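Local coordinates for protein type II restriction enzyme BsoBI (Geobacillus stearothermophilus, PDB 1DC1) that recognises the degenerate double-stranded DNA sequence 5'-CYCGRG-3' as a homodimer and cleaves it after the first cytosine, at residues R38-Y42 / S125-M130; L49-A53 / L65-A71. All blocks are in the same frame, centred on the assembly; numbering follows the deposited sequence.

Contact 1 (R38-Y42 / S125-M130); sequences RSTPY and SLGGTM. With nucleotides of chain B.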
loop_
_atom_site.group_PDB
_atom_site.type_symbol
_atom_site.label_atom_id
_atom_site.label_comp_id
_atom_site.label_asym_id
_atom_site.label_seq_id
_atom_site.Cartn_x
_atom_site.Cartn_y
_atom_site.Cartn_z
ATOM N N ARG D 38 19.195 -7.880 -2.358
ATOM C CA ARG D 38 19.040 -6.511 -2.900
ATOM C C ARG D 38 19.654 -5.374 -2.048
ATOM O O ARG D 38 19.855 -4.248 -2.531
ATOM C CB ARG D 38 17.542 -6.219 -3.101
ATOM C CG ARG D 38 16.897 -7.061 -4.179
ATOM C CD ARG D 38 17.653 -6.965 -5.508
ATOM N NE ARG D 38 16.944 -7.728 -6.516
ATOM C CZ ARG D 38 17.136 -7.631 -7.834
ATOM N NH1 ARG D 38 18.038 -6.785 -8.324
ATOM N NH2 ARG D 38 16.400 -8.363 -8.666
ATOM N N SER D 39 19.924 -5.686 -0.783
ATOM C CA SER D 39 20.434 -4.734 0.201
ATOM C C SER D 39 21.858 -4.197 -0.017
ATOM O O SER D 39 22.133 -3.009 0.237
ATOM C CB SER D 39 20.310 -5.382 1.590
ATOM O OG SER D 39 21.248 -6.417 1.759
ATOM N N THR D 40 22.751 -5.081 -0.468
ATOM C CA THR D 40 24.160 -4.751 -0.684
ATOM C C THR D 40 24.435 -3.433 -1.443
ATOM O O THR D 40 25.242 -2.645 -0.970
ATOM C CB THR D 40 24.898 -5.983 -1.324
ATOM O OG1 THR D 40 24.669 -7.115 -0.486
ATOM C CG2 THR D 40 26.414 -5.763 -1.405
ATOM N N PRO D 41 23.803 -3.182 -2.622
ATOM C CA PRO D 41 24.102 -1.905 -3.273
ATOM C C PRO D 41 23.748 -0.704 -2.395
ATOM O O PRO D 41 24.378 0.363 -2.540
ATOM C CB PRO D 41 23.248 -1.936 -4.528
ATOM C CG PRO D 41 23.019 -3.386 -4.805
ATOM C CD PRO D 41 22.876 -3.987 -3.457
ATOM N N TYR D 42 22.752 -0.846 -1.506
ATOM C CA TYR D 42 22.376 0.290 -0.640
ATOM C C TYR D 42 23.451 0.557 0.395
ATOM O O TYR D 42 23.828 1.719 0.637
ATOM C CB TYR D 42 21.041 0.049 0.064
ATOM C CG TYR D 42 19.895 0.079 -0.901
ATOM C CD1 TYR D 42 19.617 -1.038 -1.688
ATOM C CD2 TYR D 42 19.105 1.225 -1.053
ATOM C CE1 TYR D 42 18.596 -1.036 -2.597
ATOM C CE2 TYR D 42 18.046 1.253 -1.983
ATOM C CZ TYR D 42 17.812 0.105 -2.742
ATOM O OH TYR D 42 16.763 0.034 -3.608
ATOM N N SER D 125 13.144 3.390 0.469
ATOM C CA SER D 125 13.367 3.212 -0.984
ATOM C C SER D 125 13.579 1.720 -1.309
ATOM O O SER D 125 13.003 1.228 -2.291
ATOM C CB SER D 125 14.595 4.004 -1.471
ATOM O OG SER D 125 14.899 3.650 -2.803
ATOM N N LEU D 126 14.410 1.019 -0.509
ATOM C CA LEU D 126 14.629 -0.410 -0.704
ATOM C C LEU D 126 13.287 -1.116 -0.550
ATOM O O LEU D 126 12.974 -1.950 -1.347
ATOM C CB LEU D 126 15.659 -0.990 0.283
ATOM C CG LEU D 126 15.758 -2.541 0.275
ATOM C CD1 LEU D 126 16.209 -3.073 -1.065
ATOM C CD2 LEU D 126 16.684 -3.014 1.351
ATOM N N GLY D 127 12.500 -0.760 0.467
ATOM C CA GLY D 127 11.175 -1.327 0.662
ATOM C C GLY D 127 10.309 -1.158 -0.580
ATOM O O GLY D 127 9.646 -2.117 -0.984
ATOM N N GLY D 128 10.337 0.033 -1.193
ATOM C CA GLY D 128 9.594 0.296 -2.416
ATOM C C GLY D 128 10.048 -0.608 -3.547
ATOM O O GLY D 128 9.221 -1.192 -4.252
ATOM N N THR D 129 11.357 -0.744 -3.709
ATOM C CA THR D 129 11.955 -1.586 -4.725
ATOM C C THR D 129 11.513 -3.048 -4.548
ATOM O O THR D 129 11.120 -3.721 -5.519
ATOM C CB THR D 129 13.461 -1.464 -4.624
ATOM O OG1 THR D 129 13.853 -0.294 -5.357
ATOM C CG2 THR D 129 14.169 -2.707 -5.149
ATOM N N MET D 130 11.550 -3.527 -3.311
ATOM C CA MET D 130 11.171 -4.904 -2.979
ATOM C C MET D 130 9.687 -5.187 -3.324
ATOM O O MET D 130 9.358 -6.262 -3.794
ATOM C CB MET D 130 11.439 -5.153 -1.495
ATOM C CG MET D 130 12.899 -5.466 -1.140
ATOM S SD MET D 130 13.587 -6.777 -2.208
ATOM C CE MET D 130 12.469 -8.098 -1.956
ATOM P P DG B 10 11.494 6.535 -3.079
ATOM O OP1 DG B 10 12.791 7.237 -2.886
ATOM O OP2 DG B 10 10.391 7.223 -3.787
ATOM O "O5'" DG B 10 11.808 5.096 -3.676
ATOM C "C5'" DG B 10 11.738 4.818 -5.058
ATOM C "C4'" DG B 10 11.350 3.367 -5.258
ATOM O "O4'" DG B 10 10.097 3.114 -4.596
ATOM C "C3'" DG B 10 11.099 3.060 -6.727
ATOM O "O3'" DG B 10 12.255 2.488 -7.278
ATOM C "C2'" DG B 10 9.972 2.053 -6.723
ATOM C "C1'" DG B 10 9.193 2.437 -5.476
ATOM N N9 DG B 10 8.066 3.325 -5.727
ATOM C C8 DG B 10 7.903 4.602 -5.231
ATOM N N7 DG B 10 6.748 5.121 -5.534
ATOM C C5 DG B 10 6.118 4.138 -6.298
ATOM C C6 DG B 10 4.803 4.119 -6.906
ATOM O O6 DG B 10 3.952 5.014 -6.929
ATOM N N1 DG B 10 4.550 2.899 -7.556
ATOM C C2 DG B 10 5.467 1.865 -7.681
ATOM N N2 DG B 10 5.056 0.779 -8.407
ATOM N N3 DG B 10 6.699 1.890 -7.144
ATOM C C4 DG B 10 6.938 3.037 -6.454
ATOM P P DA B 9 7.086 8.617 0.541
ATOM O OP1 DA B 9 7.119 8.705 2.026
ATOM O OP2 DA B 9 7.050 9.883 -0.241
ATOM O "O5'" DA B 9 8.277 7.693 -0.027
ATOM C "C5'" DA B 9 9.066 6.800 0.823
ATOM C "C4'" DA B 9 9.382 5.517 0.091
ATOM O "O4'" DA B 9 8.288 4.581 0.144
ATOM C "C3'" DA B 9 9.687 5.647 -1.393
ATOM O "O3'" DA B 9 11.008 6.158 -1.599
ATOM C "C2'" DA B 9 9.461 4.227 -1.897
ATOM C "C1'" DA B 9 8.300 3.758 -1.021
ATOM N N9 DA B 9 7.009 3.927 -1.693
ATOM C C8 DA B 9 6.244 5.077 -1.779
ATOM N N7 DA B 9 5.144 4.921 -2.470
ATOM C C5 DA B 9 5.169 3.586 -2.861
ATOM C C6 DA B 9 4.277 2.791 -3.617
ATOM N N6 DA B 9 3.129 3.221 -4.130
ATOM N N1 DA B 9 4.618 1.512 -3.821
ATOM C C2 DA B 9 5.765 1.045 -3.310
ATOM N N3 DA B 9 6.671 1.677 -2.592
ATOM C C4 DA B 9 6.313 2.960 -2.394
#
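Tyr-42 and Leu-126 meet because their first torsions aim them at each other. CG of Tyr-42 is anti to the carbonyl carbon (chi1 -69°), and the ring reaches across to helix 110-152. CG of Leu-126 is anti to the backbone nitrogen (chi1 170°). Leu-126 CB sits over one face of the ring, 4.0 Å from the centroid of the Tyr-42 ring and 15° off the normal, which makes a CH-pi contact. Its CD1 lies on the same side but just outside the rim, beside the CE1 edge, with Leu-126 CD1 3.5 Å from Tyr-42 CE1. Ser-125 OG lies at the ring edge, 4.0 Å from Tyr-42 CE2. At the far end of the ring, Tyr-42 OH approaches Thr-129 OG1 at 3.4 Å, a weak hydrogen bond at most. A second patch lies one turn back on helix 21-53. There the aliphatic part of Arg-38 crosses Met-130, with Arg-38 CG 3.9 Å from Met-130 SD. The Arg-38 chain then bends away, and its NE forms a salt bridge with Glu-34.

The segments 38-42 and 125-130 run roughly antiparallel. The second subunit also packs here: its Phe-121 touches both Ser-39 and Leu-126. Ser-39 OG is hydrogen-bonded to Asn-36 O in its own chain and to Arg-117 NH1 of the second subunit. Beyond Tyr-42, helix 110-152 meets the DNA. Gly-128 has no side chain, and its CA comes within 3.2 Å of N3 of DA9 of chain B. Thr-129 OG1 is 3.7 Å from O3' of DG10 of chain B. The chemistry between the helices is therefore mostly apolar. Leu-126, over the face and at the rim, carries the contact, and the hydroxyl pair adds little. Another side of helix 110-152, at Gly-128, lies against the DNA.

Contact 2 (L49-A53 / L65-A71); sequences LKVAA and LEDIQDA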
loop_
_atom_site.group_PDB
_atom_site.type_symbol
_atom_site.label_atom_id
_atom_site.label_comp_id
_atom_site.label_asym_id
_atom_site.label_seq_id
_atom_site.Cartn_x
_atom_site.Cartn_y
_atom_site.Cartn_z
ATOM N N LEU D 49 29.291 7.062 0.099
ATOM C CA LEU D 49 28.902 8.415 0.536
ATOM C C LEU D 49 29.792 8.854 1.683
ATOM O O LEU D 49 30.220 9.987 1.717
ATOM C CB LEU D 49 27.423 8.504 1.003
ATOM C CG LEU D 49 26.877 9.841 1.616
ATOM C CD1 LEU D 49 26.868 11.023 0.598
ATOM C CD2 LEU D 49 25.461 9.587 2.160
ATOM N N LYS D 50 30.077 7.971 2.620
ATOM C CA LYS D 50 30.925 8.371 3.718
ATOM C C LYS D 50 32.339 8.777 3.228
ATOM O O LYS D 50 32.926 9.748 3.731
ATOM C CB LYS D 50 31.041 7.244 4.754
ATOM C CG LYS D 50 31.783 7.649 6.018
ATOM C CD LYS D 50 31.815 6.526 6.987
ATOM C CE LYS D 50 32.560 6.890 8.276
ATOM N NZ LYS D 50 32.125 5.987 9.383
ATOM N N VAL D 51 32.883 8.033 2.270
ATOM C CA VAL D 51 34.202 8.338 1.744
ATOM C C VAL D 51 34.147 9.734 1.116
ATOM O O VAL D 51 35.015 10.564 1.372
ATOM C CB VAL D 51 34.628 7.306 0.668
ATOM C CG1 VAL D 51 35.798 7.877 -0.142
ATOM C CG2 VAL D 51 34.978 5.958 1.328
ATOM N N ALA D 52 33.119 10.007 0.325
ATOM C CA ALA D 52 32.984 11.308 -0.337
ATOM C C ALA D 52 32.725 12.448 0.626
ATOM O O ALA D 52 33.319 13.506 0.529
ATOM C CB ALA D 52 31.852 11.246 -1.339
ATOM N N ALA D 53 31.836 12.216 1.569
ATOM C CA ALA D 53 31.474 13.238 2.510
ATOM C C ALA D 53 32.555 13.539 3.503
ATOM O O ALA D 53 32.603 14.653 4.047
ATOM C CB ALA D 53 30.226 12.838 3.248
ATOM N N LEU D 65 30.423 19.850 -1.874
ATOM C CA LEU D 65 30.730 18.596 -2.543
ATOM C C LEU D 65 29.521 18.307 -3.457
ATOM O O LEU D 65 28.543 17.661 -3.059
ATOM C CB LEU D 65 30.939 17.510 -1.497
ATOM C CG LEU D 65 31.956 17.868 -0.391
ATOM C CD1 LEU D 65 32.002 16.810 0.699
ATOM C CD2 LEU D 65 33.298 18.000 -1.034
ATOM N N GLU D 66 29.584 18.798 -4.697
ATOM C CA GLU D 66 28.449 18.620 -5.586
ATOM C C GLU D 66 28.042 17.170 -5.803
ATOM O O GLU D 66 26.855 16.871 -5.948
ATOM C CB GLU D 66 28.681 19.360 -6.911
ATOM C CG GLU D 66 29.900 18.902 -7.676
ATOM C CD GLU D 66 30.033 19.544 -9.076
ATOM O OE1 GLU D 66 29.759 20.759 -9.247
ATOM O OE2 GLU D 66 30.435 18.805 -10.008
ATOM N N ASP D 67 29.005 16.260 -5.758
ATOM C CA ASP D 67 28.759 14.828 -5.974
ATOM C C ASP D 67 27.817 14.139 -4.968
ATOM O O ASP D 67 27.270 13.076 -5.248
ATOM C CB ASP D 67 30.122 14.115 -6.036
ATOM C CG ASP D 67 31.175 14.704 -4.993
ATOM O OD1 ASP D 67 31.508 15.934 -5.027
ATOM O OD2 ASP D 67 31.684 13.935 -4.137
ATOM N N ILE D 68 27.616 14.768 -3.814
ATOM C CA ILE D 68 26.789 14.234 -2.761
ATOM C C ILE D 68 25.486 15.015 -2.502
ATOM O O ILE D 68 24.732 14.681 -1.571
ATOM C CB ILE D 68 27.570 14.196 -1.440
ATOM C CG1 ILE D 68 27.849 15.599 -0.971
ATOM C CG2 ILE D 68 28.887 13.405 -1.600
ATOM C CD1 ILE D 68 28.433 15.606 0.438
ATOM N N GLN D 69 25.195 16.035 -3.300
ATOM C CA GLN D 69 23.964 16.802 -3.041
ATOM C C GLN D 69 22.657 16.013 -3.108
ATOM O O GLN D 69 21.741 16.279 -2.321
ATOM C CB GLN D 69 23.870 18.053 -3.935
ATOM C CG GLN D 69 25.046 19.060 -3.759
ATOM C CD GLN D 69 25.342 19.416 -2.305
ATOM O OE1 GLN D 69 24.528 20.083 -1.620
ATOM N NE2 GLN D 69 26.504 18.954 -1.806
ATOM N N ASP D 70 22.542 15.042 -4.003
ATOM C CA ASP D 70 21.309 14.261 -4.060
ATOM C C ASP D 70 21.161 13.414 -2.812
ATOM O O ASP D 70 20.066 13.307 -2.254
ATOM C CB ASP D 70 21.312 13.430 -5.337
ATOM C CG ASP D 70 21.282 14.313 -6.593
ATOM O OD1 ASP D 70 20.446 15.239 -6.683
ATOM O OD2 ASP D 70 22.100 14.100 -7.492
ATOM N N ALA D 71 22.276 12.841 -2.362
ATOM C CA ALA D 71 22.330 12.030 -1.136
ATOM C C ALA D 71 21.938 12.932 0.064
ATOM O O ALA D 71 21.188 12.522 0.950
ATOM C CB ALA D 71 23.739 11.464 -0.939
#
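This is an apolar contact without cross-segment hydrogen bonds, made where the C-terminal end of helix 21-53 meets residues 65-68, just before helix 69-75, and the first turn of that helix. Leu-49, Ala-52 and Ala-53 face Leu-65, Ile-68 and Ala-71. Ile-68 is central. Its rotation (chi1 67°) sets CG2 anti to the carbonyl carbon, and CG2 then meets both Ala-52 and Leu-49. CG2 of Ile-68 is 3.7 Å from Ala-52 CB and 3.8 Å from Leu-49 CD1. The Leu-49 and Ile-68 side chains cross at about a right angle. The same CD1 of Leu-49 also reaches Ala-71 CB at 3.5 Å, so one methyl bridges Ile-68 and the first turn of helix 69-75. On the other branch of Ile-68, CD1 comes within 4.3 Å of Ala-53 CB, a looser approach.

Leu-65 meets backbone instead of side chain: its CD1 is 3.6 Å from Ala-52 O. Residues 65-69 are braced from within. Gln-69 NE2 donates to Leu-65 O at 2.7 Å, from above the carbonyl plane. Ile-68 N reaches the same oxygen from the opposite face, so two donors hold that carbonyl. This is consistent with a well-held turn at Ile-68.

Leu-62, in the connecting loop, packs against both Ala-53 and Ile-68, and its carbonyl oxygen takes a further bond from Gln-69 NE2. Leu-49 also packs on Ile-115 and Tyr-118 of helix 110-152. The contact thus lies among helices 21-53, 69-75 and 110-152, with no strand taking part in the pairing.

In the fold
Both contacts use helix 21-53, and their centres are 19 Å apart. Contact 1 is the more buried. It joins two long helices directly, close to the DNA and against the second subunit. Contact 2 lies farther from the centre of the chain and is partly buried. It joins the end of the same helix to residues 65-68 and a short helix, away from the annotated sites. Their chemistry follows these places. Contact 1 has an aromatic ring, a weak hydroxyl pair and nucleotides at its far side. Contact 2 relies on aliphatic side chains and alanine methyls, and no hydrogen bond crosses between its segments. Helix 110-152 approaches both, as a segment of contact 1 and as a neighbour of contact 2.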